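Local coordinates for protein dextranase (Pseudarthrobacter oxydans, PDB 6NZS) that hydrolyses internal alpha-1,6-glucosidic linkages of dextran, as an endo-acting glycoside hydrolase of family 49 with a beta-helical body, at residues E287-E292 / N297-L302; N307-C312 / V343-E348. All coordinates share one frame; numbering follows the deposited sequence.

Interaction 1 of 2, residues E287-E292 / N297-L302; sequences EQYVYE and NNYNHL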
loop_
_atom_site.group_PDB
_atom_site.type_symbol
_atom_site.label_atom_id
_atom_site.label_comp_id
_atom_site.label_asym_id
_atom_site.label_seq_id
_atom_site.Cartn_x
_atom_site.Cartn_y
_atom_site.Cartn_z
ATOM N N GLU A 287 -2.690 4.145 15.176
ATOM C CA GLU A 287 -1.507 4.189 16.034
ATOM C C GLU A 287 -1.788 3.773 17.475
ATOM O O GLU A 287 -0.872 3.305 18.165
ATOM C CB GLU A 287 -0.919 5.600 16.005
ATOM C CG GLU A 287 -1.801 6.658 16.657
ATOM C CD GLU A 287 -1.378 8.063 16.278
ATOM O OE1 GLU A 287 -1.590 8.451 15.109
ATOM O OE2 GLU A 287 -0.835 8.783 17.139
ATOM N N GLN A 288 -3.016 3.957 17.962
ATOM C CA GLN A 288 -3.318 3.629 19.355
ATOM C C GLN A 288 -3.559 2.144 19.578
ATOM O O GLN A 288 -3.548 1.702 20.732
ATOM C CB GLN A 288 -4.525 4.426 19.862
ATOM C CG GLN A 288 -4.347 5.926 19.733
ATOM C CD GLN A 288 -5.534 6.735 20.243
ATOM O OE1 GLN A 288 -6.674 6.490 19.863
ATOM N NE2 GLN A 288 -5.261 7.715 21.091
ATOM N N TYR A 289 -3.759 1.365 18.521
ATOM C CA TYR A 289 -4.069 -0.050 18.660
ATOM C C TYR A 289 -2.790 -0.875 18.693
ATOM O O TYR A 289 -1.842 -0.607 17.951
ATOM C CB TYR A 289 -4.954 -0.530 17.506
ATOM C CG TYR A 289 -6.276 0.200 17.396
ATOM C CD1 TYR A 289 -7.223 0.116 18.410
ATOM C CD2 TYR A 289 -6.576 0.967 16.279
ATOM C CE1 TYR A 289 -8.426 0.781 18.322
ATOM C CE2 TYR A 289 -7.779 1.628 16.174
ATOM C CZ TYR A 289 -8.700 1.534 17.199
ATOM O OH TYR A 289 -9.895 2.212 17.088
ATOM N N VAL A 290 -2.777 -1.883 19.567
ATOM C CA VAL A 290 -1.684 -2.845 19.602
ATOM C C VAL A 290 -1.739 -3.723 18.356
ATOM O O VAL A 290 -2.801 -3.914 17.745
ATOM C CB VAL A 290 -1.784 -3.683 20.893
ATOM C CG1 VAL A 290 -3.015 -4.593 20.856
ATOM C CG2 VAL A 290 -0.524 -4.499 21.123
ATOM N N TYR A 291 -0.580 -4.249 17.959
ATOM C CA TYR A 291 -0.529 -5.265 16.915
ATOM C C TYR A 291 -1.520 -6.371 17.231
ATOM O O TYR A 291 -1.562 -6.873 18.356
ATOM C CB TYR A 291 0.871 -5.872 16.881
ATOM C CG TYR A 291 1.070 -7.015 15.906
ATOM C CD1 TYR A 291 0.826 -6.852 14.546
ATOM C CD2 TYR A 291 1.530 -8.256 16.345
ATOM C CE1 TYR A 291 1.036 -7.885 13.655
ATOM C CE2 TYR A 291 1.742 -9.295 15.463
ATOM C CZ TYR A 291 1.498 -9.114 14.115
ATOM O OH TYR A 291 1.716 -10.156 13.237
ATOM N N GLU A 292 -2.313 -6.755 16.229
ATOM C CA GLU A 292 -3.298 -7.828 16.382
ATOM C C GLU A 292 -4.238 -7.548 17.552
ATOM O O GLU A 292 -4.594 -8.448 18.321
ATOM C CB GLU A 292 -2.632 -9.203 16.504
ATOM C CG GLU A 292 -2.230 -9.841 15.176
ATOM C CD GLU A 292 -1.604 -11.216 15.346
ATOM O OE1 GLU A 292 -0.895 -11.426 16.352
ATOM O OE2 GLU A 292 -1.820 -12.089 14.478
ATOM N N ASN A 297 -10.789 -9.983 22.745
ATOM C CA ASN A 297 -9.897 -9.941 23.899
ATOM C C ASN A 297 -9.786 -8.529 24.459
ATOM O O ASN A 297 -8.717 -8.100 24.899
ATOM C CB ASN A 297 -8.519 -10.500 23.543
ATOM C CG ASN A 297 -7.672 -10.808 24.770
ATOM O OD1 ASN A 297 -8.177 -10.863 25.892
ATOM N ND2 ASN A 297 -6.373 -11.001 24.559
ATOM N N ASN A 298 -10.890 -7.780 24.441
ATOM C CA ASN A 298 -10.936 -6.422 24.993
ATOM C C ASN A 298 -9.957 -5.473 24.301
ATOM O O ASN A 298 -9.447 -4.541 24.928
ATOM C CB ASN A 298 -10.710 -6.399 26.508
ATOM C CG ASN A 298 -11.783 -7.148 27.276
ATOM O OD1 ASN A 298 -12.920 -7.274 26.820
ATOM N ND2 ASN A 298 -11.423 -7.645 28.456
ATOM N N TYR A 299 -9.680 -5.698 23.016
ATOM C CA TYR A 299 -8.725 -4.922 22.223
ATOM C C TYR A 299 -7.275 -5.176 22.619
ATOM O O TYR A 299 -6.368 -4.560 22.041
ATOM C CB TYR A 299 -9.011 -3.412 22.209
ATOM C CG TYR A 299 -10.302 -3.036 21.529
ATOM C CD1 TYR A 299 -11.523 -3.191 22.176
ATOM C CD2 TYR A 299 -10.306 -2.520 20.236
ATOM C CE1 TYR A 299 -12.707 -2.846 21.557
ATOM C CE2 TYR A 299 -11.486 -2.175 19.609
ATOM C CZ TYR A 299 -12.683 -2.342 20.276
ATOM O OH TYR A 299 -13.858 -1.992 19.655
ATOM N N ASN A 300 -7.021 -6.041 23.595
ATOM C CA ASN A 300 -5.651 -6.424 23.883
ATOM C C ASN A 300 -5.139 -7.358 22.790
ATOM O O ASN A 300 -5.897 -7.853 21.950
ATOM C CB ASN A 300 -5.561 -7.099 25.251
ATOM C CG ASN A 300 -5.992 -6.186 26.376
ATOM O OD1 ASN A 300 -6.902 -6.511 27.143
ATOM N ND2 ASN A 300 -5.348 -5.031 26.480
ATOM N N HIS A 301 -3.830 -7.597 22.807
ATOM C CA HIS A 301 -3.220 -8.448 21.797
ATOM C C HIS A 301 -3.832 -9.850 21.811
ATOM O O HIS A 301 -4.232 -10.371 22.856
ATOM C CB HIS A 301 -1.709 -8.532 22.009
ATOM C CG HIS A 301 -1.030 -9.497 21.093
ATOM N ND1 HIS A 301 -0.791 -9.216 19.767
ATOM C CD2 HIS A 301 -0.561 -10.749 21.303
ATOM C CE1 HIS A 301 -0.190 -10.247 19.199
ATOM N NE2 HIS A 301 -0.043 -11.195 20.111
ATOM N N LEU A 302 -3.881 -10.453 20.624
ATOM C CA LEU A 302 -4.460 -11.774 20.404
ATOM C C LEU A 302 -3.939 -12.807 21.399
ATOM O O LEU A 302 -2.730 -12.934 21.608
ATOM C CB LEU A 302 -4.085 -12.203 18.990
ATOM C CG LEU A 302 -4.415 -13.612 18.535
ATOM C CD1 LEU A 302 -5.924 -13.745 18.452
ATOM C CD2 LEU A 302 -3.739 -13.864 17.193
HETATM O O HOH W 1 -5.372 -2.018 21.336
#

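Interaction 2 of 2, residues N307-C312 / V343-E348; sequences NCHSSC and VVYGNE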
loop_
_atom_site.group_PDB
_atom_site.type_symbol
_atom_site.label_atom_id
_atom_site.label_comp_id
_atom_site.label_asym_id
_atom_site.label_seq_id
_atom_site.Cartn_x
_atom_site.Cartn_y
_atom_site.Cartn_z
ATOM N N ASN A 307 -5.214 -17.633 14.897
ATOM C CA ASN A 307 -5.296 -16.391 14.143
ATOM C C ASN A 307 -6.475 -15.580 14.658
ATOM O O ASN A 307 -7.292 -16.060 15.447
ATOM C CB ASN A 307 -5.450 -16.654 12.641
ATOM C CG ASN A 307 -6.817 -17.210 12.283
ATOM O OD1 ASN A 307 -7.802 -16.473 12.206
ATOM N ND2 ASN A 307 -6.883 -18.521 12.062
ATOM N N CYS A 308 -6.551 -14.331 14.204
ATOM C CA CYS A 308 -7.690 -13.455 14.458
ATOM C C CYS A 308 -8.185 -12.851 13.154
ATOM O O CYS A 308 -8.548 -11.669 13.087
ATOM C CB CYS A 308 -7.340 -12.374 15.473
ATOM S SG CYS A 308 -5.953 -11.305 14.990
ATOM N N HIS A 309 -8.210 -13.677 12.101
ATOM C CA HIS A 309 -8.499 -13.203 10.750
ATOM C C HIS A 309 -9.782 -12.389 10.681
ATOM O O HIS A 309 -9.864 -11.428 9.907
ATOM C CB HIS A 309 -8.561 -14.393 9.787
ATOM C CG HIS A 309 -8.831 -14.010 8.365
ATOM N ND1 HIS A 309 -7.853 -13.518 7.527
ATOM C CD2 HIS A 309 -9.969 -14.053 7.632
ATOM C CE1 HIS A 309 -8.378 -13.271 6.338
ATOM N NE2 HIS A 309 -9.661 -13.585 6.376
ATOM N N SER A 310 -10.781 -12.731 11.493
ATOM C CA SER A 310 -12.078 -12.066 11.436
ATOM C C SER A 310 -12.422 -11.253 12.680
ATOM O O SER A 310 -13.481 -10.617 12.703
ATOM C CB SER A 310 -13.191 -13.083 11.153
ATOM O OG SER A 310 -13.468 -13.854 12.310
ATOM N N SER A 311 -11.569 -11.249 13.711
ATOM C CA SER A 311 -11.859 -10.542 14.956
ATOM C C SER A 311 -10.859 -9.450 15.315
ATOM O O SER A 311 -11.139 -8.646 16.214
ATOM C CB SER A 311 -11.962 -11.527 16.128
ATOM O OG SER A 311 -10.843 -12.397 16.148
ATOM N N CYS A 312 -9.706 -9.394 14.669
ATOM C CA CYS A 312 -8.788 -8.306 14.955
ATOM C C CYS A 312 -9.262 -7.025 14.284
ATOM O O CYS A 312 -9.910 -7.056 13.234
ATOM C CB CYS A 312 -7.380 -8.673 14.512
ATOM S SG CYS A 312 -6.516 -9.556 15.823
ATOM N N VAL A 343 -11.648 -4.881 4.694
ATOM C CA VAL A 343 -12.335 -6.135 4.397
ATOM C C VAL A 343 -13.831 -5.889 4.260
ATOM O O VAL A 343 -14.391 -4.963 4.852
ATOM C CB VAL A 343 -12.056 -7.242 5.442
ATOM C CG1 VAL A 343 -12.870 -7.010 6.713
ATOM C CG2 VAL A 343 -12.348 -8.630 4.866
ATOM N N VAL A 344 -14.462 -6.719 3.439
ATOM C CA VAL A 344 -15.908 -6.768 3.302
ATOM C C VAL A 344 -16.314 -8.214 3.519
ATOM O O VAL A 344 -15.716 -9.122 2.931
ATOM C CB VAL A 344 -16.360 -6.307 1.902
ATOM C CG1 VAL A 344 -17.878 -6.437 1.764
ATOM C CG2 VAL A 344 -15.899 -4.884 1.630
ATOM N N TYR A 345 -17.305 -8.434 4.374
ATOM C CA TYR A 345 -17.883 -9.754 4.560
ATOM C C TYR A 345 -19.335 -9.720 4.119
ATOM O O TYR A 345 -19.992 -8.679 4.185
ATOM C CB TYR A 345 -17.819 -10.184 6.019
ATOM C CG TYR A 345 -16.424 -10.496 6.499
ATOM C CD1 TYR A 345 -15.659 -11.478 5.880
ATOM C CD2 TYR A 345 -15.873 -9.815 7.569
ATOM C CE1 TYR A 345 -14.378 -11.764 6.320
ATOM C CE2 TYR A 345 -14.597 -10.095 8.016
ATOM C CZ TYR A 345 -13.857 -11.068 7.388
ATOM O OH TYR A 345 -12.587 -11.350 7.837
ATOM N N GLY A 346 -19.834 -10.874 3.674
ATOM C CA GLY A 346 -21.180 -10.993 3.155
ATOM C C GLY A 346 -21.160 -11.479 1.716
ATOM O O GLY A 346 -20.389 -12.377 1.357
ATOM N N ASN A 347 -22.007 -10.881 0.893
ATOM C CA ASN A 347 -22.019 -11.222 -0.525
ATOM C C ASN A 347 -20.873 -10.477 -1.195
ATOM O O ASN A 347 -20.974 -9.281 -1.481
ATOM C CB ASN A 347 -23.361 -10.893 -1.165
ATOM C CG ASN A 347 -23.479 -11.467 -2.562
ATOM O OD1 ASN A 347 -22.509 -11.475 -3.325
ATOM N ND2 ASN A 347 -24.663 -11.965 -2.903
ATOM N N GLU A 348 -19.790 -11.202 -1.476
ATOM C CA GLU A 348 -18.607 -10.601 -2.082
ATOM C C GLU A 348 -18.793 -10.250 -3.552
ATOM O O GLU A 348 -17.893 -9.635 -4.140
ATOM C CB GLU A 348 -17.404 -11.526 -1.880
ATOM C CG GLU A 348 -17.122 -11.812 -0.406
ATOM C CD GLU A 348 -15.884 -12.670 -0.169
ATOM O OE1 GLU A 348 -15.293 -13.170 -1.148
ATOM O OE2 GLU A 348 -15.511 -12.852 1.009
#

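Interaction 1 of 2, residues E287-E292 / N297-L302
Tyr291 and Glu292 meet His301 and Leu302 where two irregular pieces of one long loop, leaving the beta-solenoid between strands 283-285 and 316-320, run roughly alongside each other, their touching parts 26° apart in direction. A type I' turn from Asn297 to Asn300, closed by the backbone bond from Asn300 N to Asn297 O, opens the second piece. The backbones come nearest at Glu292 and His301, CA to CA 5.5 Å, and Leu302 N gives a weak bond to Glu292 O. Earlier in both pieces, a water accepts from Val290 N and donates to Tyr299 O. The main side-chain link is His301 ND1 to Tyr291 O, 2.8 Å and nearly straight at 175°; the oxygen lies in the imidazole plane, whereas the nitrogen stands above the carbonyl plane. With CG anti to its own backbone N (chi1 174°), His301 carries its ring to this carbonyl. The carboxylate of Glu292 comes to the same ring obliquely, OE1 3.2 Å from His301 CE1, and also forms a salt bridge with Lys71. Leu302 CD2 packs against this carboxylate, 3.8 Å from Glu292 OE2. Val290 CG1 presses on the backbone at Tyr299 O, 3.6 Å away, while Tyr289 CE1 touches Tyr299 CD2. Tyr69 stacks on His301; it and Lys71 belong to the N-terminal Ig-like domain, so the contact lies where that domain meets the solenoid. The bond at ND1 helps fix the rotation of the imidazole and implies a proton on that nitrogen; the neighbouring carboxylate may favour a positive ring, although Lys71 would probably offset part of its charge.

Interaction 2 of 2, residues N307-C312 / V343-E348
The phenol ring of Tyr345 reaches His309 and Ser310 of the loop 307-312 with its hydroxyl end, while one of its faces carries the methyl CG2 of Val343, two residues back on strand 342-346, 3.8 Å above the plane and offset toward the rim. The His309 imidazole crosses the phenol obliquely, His309 CD2 lying 3.8 Å from Tyr345 OH. The His309 ring also meets that of His340 at a steep angle. Tyr345 OH further approaches the backbone, 3.4 Å from His309 O and 3.7 Å from Ser310 CA, and the CB of Ser310 touches it as well. The phenol therefore reaches the loop with its oxygen, against the bend at His309 and Ser310. Tyr345 keeps CG anti to its carbonyl carbon (chi1 -71°), which sends the ring off the strand toward the loop, although the two backbones stay well apart: the nearest CA atoms, those of Ser310 and Val343, are 9.2 Å from each other. The loop brings its own bracing to the contact. A disulfide joins Cys308 SG to Cys312 SG at 2.0 Å, and inside this small ring Cys308 O accepts from both Ser311 N and Cys312 N. Asn307 OD1 takes the backbone N-H of His309 on a lone pair in the carbonyl plane, 2.8 Å and 170°, which makes an Asx turn. Lys314 bonds to the carbonyl oxygens of both His309 and Cys312. Strand 342-346 belongs to a parallel sheet of the beta-solenoid and pairs with strand 316-320. Across the two segments this is a small surface contact made through the hydroxyl end of Tyr345; the disulfide, the Asx turn and Lys314 probably hold the loop's shape.

How the interactions relate
Interactions 1 and 2 follow each other along the chain and share the long excursion between strands 283-285 and 316-320. Interaction 1 is partly buried, joining two portions of that excursion through polar bonds, a water and a carboxylate that also salt-bridges to Lys71. Interaction 2 is a smaller surface contact, in which a later portion meets strand 342-346 of the solenoid by a tyrosine end, while the disulfide and local hydrogen bonds lie within the loop itself. Their centres are about 16 Å apart, yet they touch: Glu292 O lies 3.3 Å from Cys312 SG, and Leu302 CD1 packs 3.6 Å from Cys308 CB, placing the disulfide beside residues of interaction 1.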